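Local atomic coordinates of Can2 (Sulfobacillus thermosulfidooxidans, PDB entry 7BDV), a protein that binds cyclic tetra-adenylate through its CARF domains and acts as a dual-specificity nuclease that potentiates type III CRISPR defence. Residues P70-D81 / T98-F109. Sequence-based numbering, arbitrary orientation.
Sequences PYQYAQTQRICD and TKIMALAAFDRF. With nucleotides of chain E.
Y73 fits as a knob into a hole formed by I100, L103, A104 and D107, where helices 73-81 and 99-109 pack with their axes 8.2 Å apart and their directions 42° from parallel. Its CG lies anti to the backbone N (chi1 -171°), which swings the ring obliquely over the second helix, with OH ending near D107 CB; L103 CB meets the ring edge in plane, 3.9 Å from Y73 CE1. A104 is small enough for close approach, its CB lying 3.5 Å from T76 CG2, and one turn on C80 SG packs 3.6 Å from A105 CB. At the start of the first helix, the CG2 branch of I100 lies against the backbone N atoms of Q72 and Y73.

Polar contacts hold the far end. R108, bent at chi2 and chi3, presents its guanidinium edge to two carboxylates: NE donates to D81 OD1 (2.7 Å, 161°) on the syn side, the two planes almost perpendicular, while NH1 bonds D107 OD2. Q77 NE2 reaches that same D107 OD2 from the opposite face of the carboxylate (3.2 Å), well above its plane, so two donors grip one oxygen. A water that donates to D81 OD1 also makes a weak bond to R108 NH2.

At the other end T98 OG1 donates to P70 O (2.7 Å) in the carbonyl plane and accepts from M101 N, capping the second helix and tying it to the 70-72 loop. At the N-terminus of the second helix, K99 N donates to OP1 and K99 NZ to OP2 of nucleotide A4 of chain E; P70 CB and CG lie by the base C6 and N6, and selenomethionine M101 SE lies near its C2. K99 NZ also bonds T95 O and G97 O of the second subunit. Two neighbouring helices of a Rossmann-like CARF domain thus bring the N-terminus of 99-109 and the loop leading into 73-81 together at the cyclic tetra-adenylate site.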
loop_
_atom_site.group_PDB
_atom_site.type_symbol
_atom_site.label_atom_id
_atom_site.label_comp_id
_atom_site.label_asym_id
_atom_site.label_seq_id
_atom_site.Cartn_x
_atom_site.Cartn_y
_atom_site.Cartn_z
ATOM N N PRO A 70 -1.906 -23.908 -0.355
ATOM C CA PRO A 70 -1.032 -23.012 -1.095
ATOM C C PRO A 70 0.405 -23.514 -1.322
ATOM O O PRO A 70 1.008 -23.064 -2.265
ATOM C CB PRO A 70 -1.079 -21.725 -0.248
ATOM C CG PRO A 70 -1.455 -22.180 1.138
ATOM C CD PRO A 70 -2.417 -23.317 0.886
ATOM N N TYR A 71 0.917 -24.443 -0.517
ATOM C CA TYR A 71 2.369 -24.802 -0.505
ATOM C C TYR A 71 2.584 -26.308 -0.583
ATOM O O TYR A 71 3.595 -26.762 -0.021
ATOM C CB TYR A 71 3.038 -24.205 0.733
ATOM C CG TYR A 71 2.941 -22.707 0.784
ATOM C CD1 TYR A 71 3.664 -21.918 -0.091
ATOM C CD2 TYR A 71 2.094 -22.071 1.674
ATOM C CE1 TYR A 71 3.571 -20.533 -0.055
ATOM C CE2 TYR A 71 1.976 -20.690 1.706
ATOM C CZ TYR A 71 2.716 -19.919 0.831
ATOM O OH TYR A 71 2.610 -18.556 0.850
ATOM N N GLN A 72 1.713 -27.038 -1.299
ATOM C CA GLN A 72 1.798 -28.520 -1.425
ATOM C C GLN A 72 1.824 -28.921 -2.899
ATOM O O GLN A 72 0.750 -29.134 -3.449
ATOM C CB GLN A 72 0.617 -29.175 -0.691
ATOM C CG GLN A 72 0.889 -29.471 0.774
ATOM C CD GLN A 72 -0.364 -29.902 1.509
ATOM O OE1 GLN A 72 -1.268 -30.518 0.947
ATOM N NE2 GLN A 72 -0.448 -29.552 2.784
ATOM N N TYR A 73 3.011 -29.050 -3.488
ATOM C CA TYR A 73 3.236 -29.313 -4.929
ATOM C C TYR A 73 2.479 -30.572 -5.365
ATOM O O TYR A 73 1.605 -30.454 -6.265
ATOM C CB TYR A 73 4.730 -29.474 -5.214
ATOM C CG TYR A 73 5.092 -29.535 -6.674
ATOM C CD1 TYR A 73 4.986 -28.413 -7.481
ATOM C CD2 TYR A 73 5.561 -30.707 -7.248
ATOM C CE1 TYR A 73 5.324 -28.464 -8.822
ATOM C CE2 TYR A 73 5.915 -30.767 -8.587
ATOM C CZ TYR A 73 5.821 -29.634 -9.375
ATOM O OH TYR A 73 6.169 -29.712 -10.692
ATOM N N ALA A 74 2.805 -31.722 -4.757
ATOM C CA ALA A 74 2.332 -33.072 -5.161
ATOM C C ALA A 74 0.808 -33.171 -5.034
ATOM O O ALA A 74 0.163 -33.754 -5.930
ATOM C CB ALA A 74 3.014 -34.134 -4.344
ATOM N N GLN A 75 0.245 -32.594 -3.978
ATOM C CA GLN A 75 -1.218 -32.634 -3.729
ATOM C C GLN A 75 -1.949 -31.817 -4.799
ATOM O O GLN A 75 -3.060 -32.226 -5.224
ATOM C CB GLN A 75 -1.509 -32.155 -2.312
ATOM C CG GLN A 75 -0.962 -33.078 -1.224
ATOM C CD GLN A 75 0.513 -32.892 -0.926
ATOM O OE1 GLN A 75 1.298 -32.373 -1.736
ATOM N NE2 GLN A 75 0.902 -33.304 0.267
ATOM N N THR A 76 -1.370 -30.695 -5.250
ATOM C CA THR A 76 -1.997 -29.852 -6.297
ATOM C C THR A 76 -1.912 -30.600 -7.622
ATOM O O THR A 76 -2.896 -30.530 -8.373
ATOM C CB THR A 76 -1.414 -28.436 -6.314
ATOM O OG1 THR A 76 -1.729 -27.901 -5.034
ATOM C CG2 THR A 76 -1.997 -27.539 -7.382
ATOM N N GLN A 77 -0.790 -31.273 -7.890
ATOM C CA GLN A 77 -0.601 -32.138 -9.091
ATOM C C GLN A 77 -1.707 -33.202 -9.137
ATOM O O GLN A 77 -2.229 -33.459 -10.236
ATOM C CB GLN A 77 0.770 -32.809 -9.084
ATOM C CG GLN A 77 1.900 -31.882 -9.519
ATOM C CD GLN A 77 3.228 -32.587 -9.447
ATOM O OE1 GLN A 77 3.618 -33.123 -8.419
ATOM N NE2 GLN A 77 3.934 -32.624 -10.555
ATOM N N ARG A 78 -2.044 -33.805 -7.993
ATOM C CA ARG A 78 -3.087 -34.867 -7.912
ATOM C C ARG A 78 -4.465 -34.258 -8.227
ATOM O O ARG A 78 -5.227 -34.895 -8.956
ATOM C CB ARG A 78 -3.054 -35.560 -6.547
ATOM N N ILE A 79 -4.775 -33.066 -7.717
ATOM C CA ILE A 79 -6.097 -32.401 -7.940
ATOM C C ILE A 79 -6.231 -32.034 -9.426
ATOM O O ILE A 79 -7.333 -32.211 -9.990
ATOM C CB ILE A 79 -6.284 -31.186 -7.010
ATOM C CG1 ILE A 79 -6.292 -31.607 -5.535
ATOM C CG2 ILE A 79 -7.528 -30.400 -7.388
ATOM N N CYS A 80 -5.160 -31.533 -10.050
ATOM C CA CYS A 80 -5.157 -31.165 -11.487
ATOM C C CYS A 80 -5.312 -32.436 -12.343
ATOM O O CYS A 80 -6.101 -32.403 -13.303
ATOM C CB CYS A 80 -3.927 -30.348 -11.854
ATOM S SG CYS A 80 -3.997 -28.675 -11.165
ATOM N N ASP A 81 -4.608 -33.515 -12.004
ATOM C CA ASP A 81 -4.801 -34.860 -12.619
ATOM C C ASP A 81 -6.289 -35.238 -12.555
ATOM O O ASP A 81 -6.833 -35.604 -13.604
ATOM C CB ASP A 81 -3.911 -35.919 -11.964
ATOM C CG ASP A 81 -2.447 -35.876 -12.391
ATOM O OD1 ASP A 81 -2.141 -35.184 -13.383
ATOM O OD2 ASP A 81 -1.621 -36.553 -11.739
ATOM N N THR A 98 -0.137 -19.076 -5.601
ATOM C CA THR A 98 1.305 -19.084 -5.244
ATOM C C THR A 98 2.043 -19.630 -6.448
ATOM O O THR A 98 1.404 -20.234 -7.323
ATOM C CB THR A 98 1.565 -19.906 -3.986
ATOM O OG1 THR A 98 1.128 -21.252 -4.248
ATOM C CG2 THR A 98 0.841 -19.358 -2.786
ATOM N N LYS A 99 3.364 -19.494 -6.469
ATOM C CA LYS A 99 4.184 -20.201 -7.473
ATOM C C LYS A 99 4.046 -21.722 -7.311
ATOM O O LYS A 99 4.112 -22.387 -8.319
ATOM C CB LYS A 99 5.629 -19.712 -7.408
ATOM C CG LYS A 99 5.746 -18.276 -7.869
ATOM C CD LYS A 99 7.154 -17.836 -7.937
ATOM C CE LYS A 99 7.221 -16.458 -8.535
ATOM N NZ LYS A 99 7.249 -15.480 -7.449
ATOM N N ILE A 100 3.869 -22.262 -6.114
ATOM C CA ILE A 100 3.725 -23.735 -5.909
ATOM C C ILE A 100 2.442 -24.183 -6.619
ATOM O O ILE A 100 2.482 -25.102 -7.414
ATOM C CB ILE A 100 3.754 -24.102 -4.414
ATOM C CG1 ILE A 100 5.086 -23.789 -3.716
ATOM C CG2 ILE A 100 3.328 -25.542 -4.200
ATOM C CD1 ILE A 100 6.313 -23.940 -4.568
HETATM N N MSE A 101 1.319 -23.510 -6.362
HETATM C CA MSE A 101 0.041 -23.827 -7.003
HETATM C C MSE A 101 0.222 -23.793 -8.518
HETATM O O MSE A 101 -0.137 -24.735 -9.233
HETATM C CB MSE A 101 -1.033 -22.819 -6.564
HETATM C CG MSE A 101 -1.453 -22.926 -5.098
HETATM SE SE MSE A 101 -2.558 -21.476 -4.412
HETATM C CE MSE A 101 -4.169 -21.629 -5.652
ATOM N N ALA A 102 0.787 -22.670 -9.003
ATOM C CA ALA A 102 0.924 -22.423 -10.416
ATOM C C ALA A 102 1.878 -23.435 -11.043
ATOM O O ALA A 102 1.545 -23.915 -12.125
ATOM C CB ALA A 102 1.383 -21.000 -10.676
ATOM N N LEU A 103 3.038 -23.721 -10.435
ATOM C CA LEU A 103 3.999 -24.707 -10.997
ATOM C C LEU A 103 3.327 -26.090 -11.109
ATOM O O LEU A 103 3.516 -26.770 -12.120
ATOM C CB LEU A 103 5.248 -24.798 -10.116
ATOM C CG LEU A 103 6.177 -23.580 -10.155
ATOM C CD1 LEU A 103 7.164 -23.613 -9.001
ATOM C CD2 LEU A 103 6.932 -23.527 -11.467
ATOM N N ALA A 104 2.583 -26.507 -10.089
ATOM C CA ALA A 104 1.924 -27.833 -10.019
ATOM C C ALA A 104 0.943 -27.961 -11.185
ATOM O O ALA A 104 1.008 -28.965 -11.909
ATOM C CB ALA A 104 1.237 -27.983 -8.691
ATOM N N ALA A 105 0.094 -26.957 -11.370
ATOM C CA ALA A 105 -1.004 -26.958 -12.362
ATOM C C ALA A 105 -0.406 -26.853 -13.759
ATOM O O ALA A 105 -0.790 -27.612 -14.634
ATOM C CB ALA A 105 -1.976 -25.844 -12.043
ATOM N N PHE A 106 0.539 -25.936 -13.971
ATOM C CA PHE A 106 1.263 -25.819 -15.254
ATOM C C PHE A 106 1.789 -27.190 -15.678
ATOM O O PHE A 106 1.510 -27.627 -16.822
ATOM C CB PHE A 106 2.401 -24.807 -15.142
ATOM C CG PHE A 106 3.042 -24.490 -16.454
ATOM C CD1 PHE A 106 2.482 -23.557 -17.314
ATOM C CD2 PHE A 106 4.226 -25.096 -16.812
ATOM C CE1 PHE A 106 3.109 -23.237 -18.508
ATOM C CE2 PHE A 106 4.868 -24.750 -17.994
ATOM C CZ PHE A 106 4.300 -23.835 -18.848
ATOM N N ASP A 107 2.527 -27.856 -14.786
ATOM C CA ASP A 107 3.169 -29.168 -15.047
ATOM C C ASP A 107 2.158 -30.184 -15.617
ATOM O O ASP A 107 2.488 -30.838 -16.616
ATOM C CB ASP A 107 3.820 -29.721 -13.778
ATOM C CG ASP A 107 4.563 -31.022 -14.031
ATOM O OD1 ASP A 107 5.694 -30.963 -14.559
ATOM O OD2 ASP A 107 3.991 -32.100 -13.720
ATOM N N ARG A 108 0.991 -30.340 -14.995
ATOM C CA ARG A 108 -0.012 -31.372 -15.386
ATOM C C ARG A 108 -0.740 -30.942 -16.665
ATOM O O ARG A 108 -1.049 -31.816 -17.482
ATOM C CB ARG A 108 -1.032 -31.607 -14.272
ATOM C CG ARG A 108 -0.431 -32.054 -12.952
ATOM C CD ARG A 108 0.759 -32.990 -13.100
ATOM N NE ARG A 108 0.386 -34.198 -13.813
ATOM C CZ ARG A 108 1.225 -35.007 -14.452
ATOM N NH1 ARG A 108 2.522 -34.741 -14.508
ATOM N NH2 ARG A 108 0.754 -36.085 -15.054
ATOM N N PHE A 109 -0.995 -29.641 -16.843
ATOM C CA PHE A 109 -1.669 -29.103 -18.047
ATOM C C PHE A 109 -0.713 -29.184 -19.243
ATOM O O PHE A 109 -1.176 -29.509 -20.348
ATOM C CB PHE A 109 -2.228 -27.709 -17.780
ATOM C CG PHE A 109 -3.605 -27.728 -17.175
ATOM C CD1 PHE A 109 -3.784 -28.008 -15.840
ATOM C CD2 PHE A 109 -4.709 -27.431 -17.946
ATOM C CE1 PHE A 109 -5.058 -28.013 -15.281
ATOM C CE2 PHE A 109 -5.981 -27.455 -17.401
ATOM C CZ PHE A 109 -6.150 -27.728 -16.069
ATOM P P A E 4 4.728 -16.242 -4.783
ATOM O OP1 A E 4 4.786 -17.719 -4.644
ATOM O OP2 A E 4 4.949 -15.324 -5.935
ATOM O "O5'" A E 4 3.190 -16.101 -4.347
ATOM C "C5'" A E 4 2.531 -14.861 -4.396
ATOM C "C4'" A E 4 1.092 -15.161 -4.739
ATOM O "O4'" A E 4 0.563 -16.143 -3.794
ATOM C "C3'" A E 4 0.170 -13.951 -4.652
ATOM O "O3'" A E 4 -0.685 -13.988 -5.806
ATOM C "C2'" A E 4 -0.560 -14.185 -3.332
ATOM O "O2'" A E 4 -1.781 -13.486 -3.209
ATOM C "C1'" A E 4 -0.701 -15.703 -3.353
ATOM N N9 A E 4 -0.977 -16.322 -2.076
ATOM C C8 A E 4 -0.307 -16.123 -0.863
ATOM N N7 A E 4 -0.810 -16.866 0.106
ATOM C C5 A E 4 -1.867 -17.561 -0.484
ATOM C C6 A E 4 -2.813 -18.479 0.028
ATOM N N6 A E 4 -2.823 -18.859 1.297
ATOM N N1 A E 4 -3.765 -18.978 -0.816
ATOM C C2 A E 4 -3.753 -18.548 -2.087
ATOM N N3 A E 4 -2.906 -17.698 -2.682
ATOM C C4 A E 4 -1.986 -17.224 -1.816
HETATM O O HOH W 1 -2.620 -36.149 -15.942
#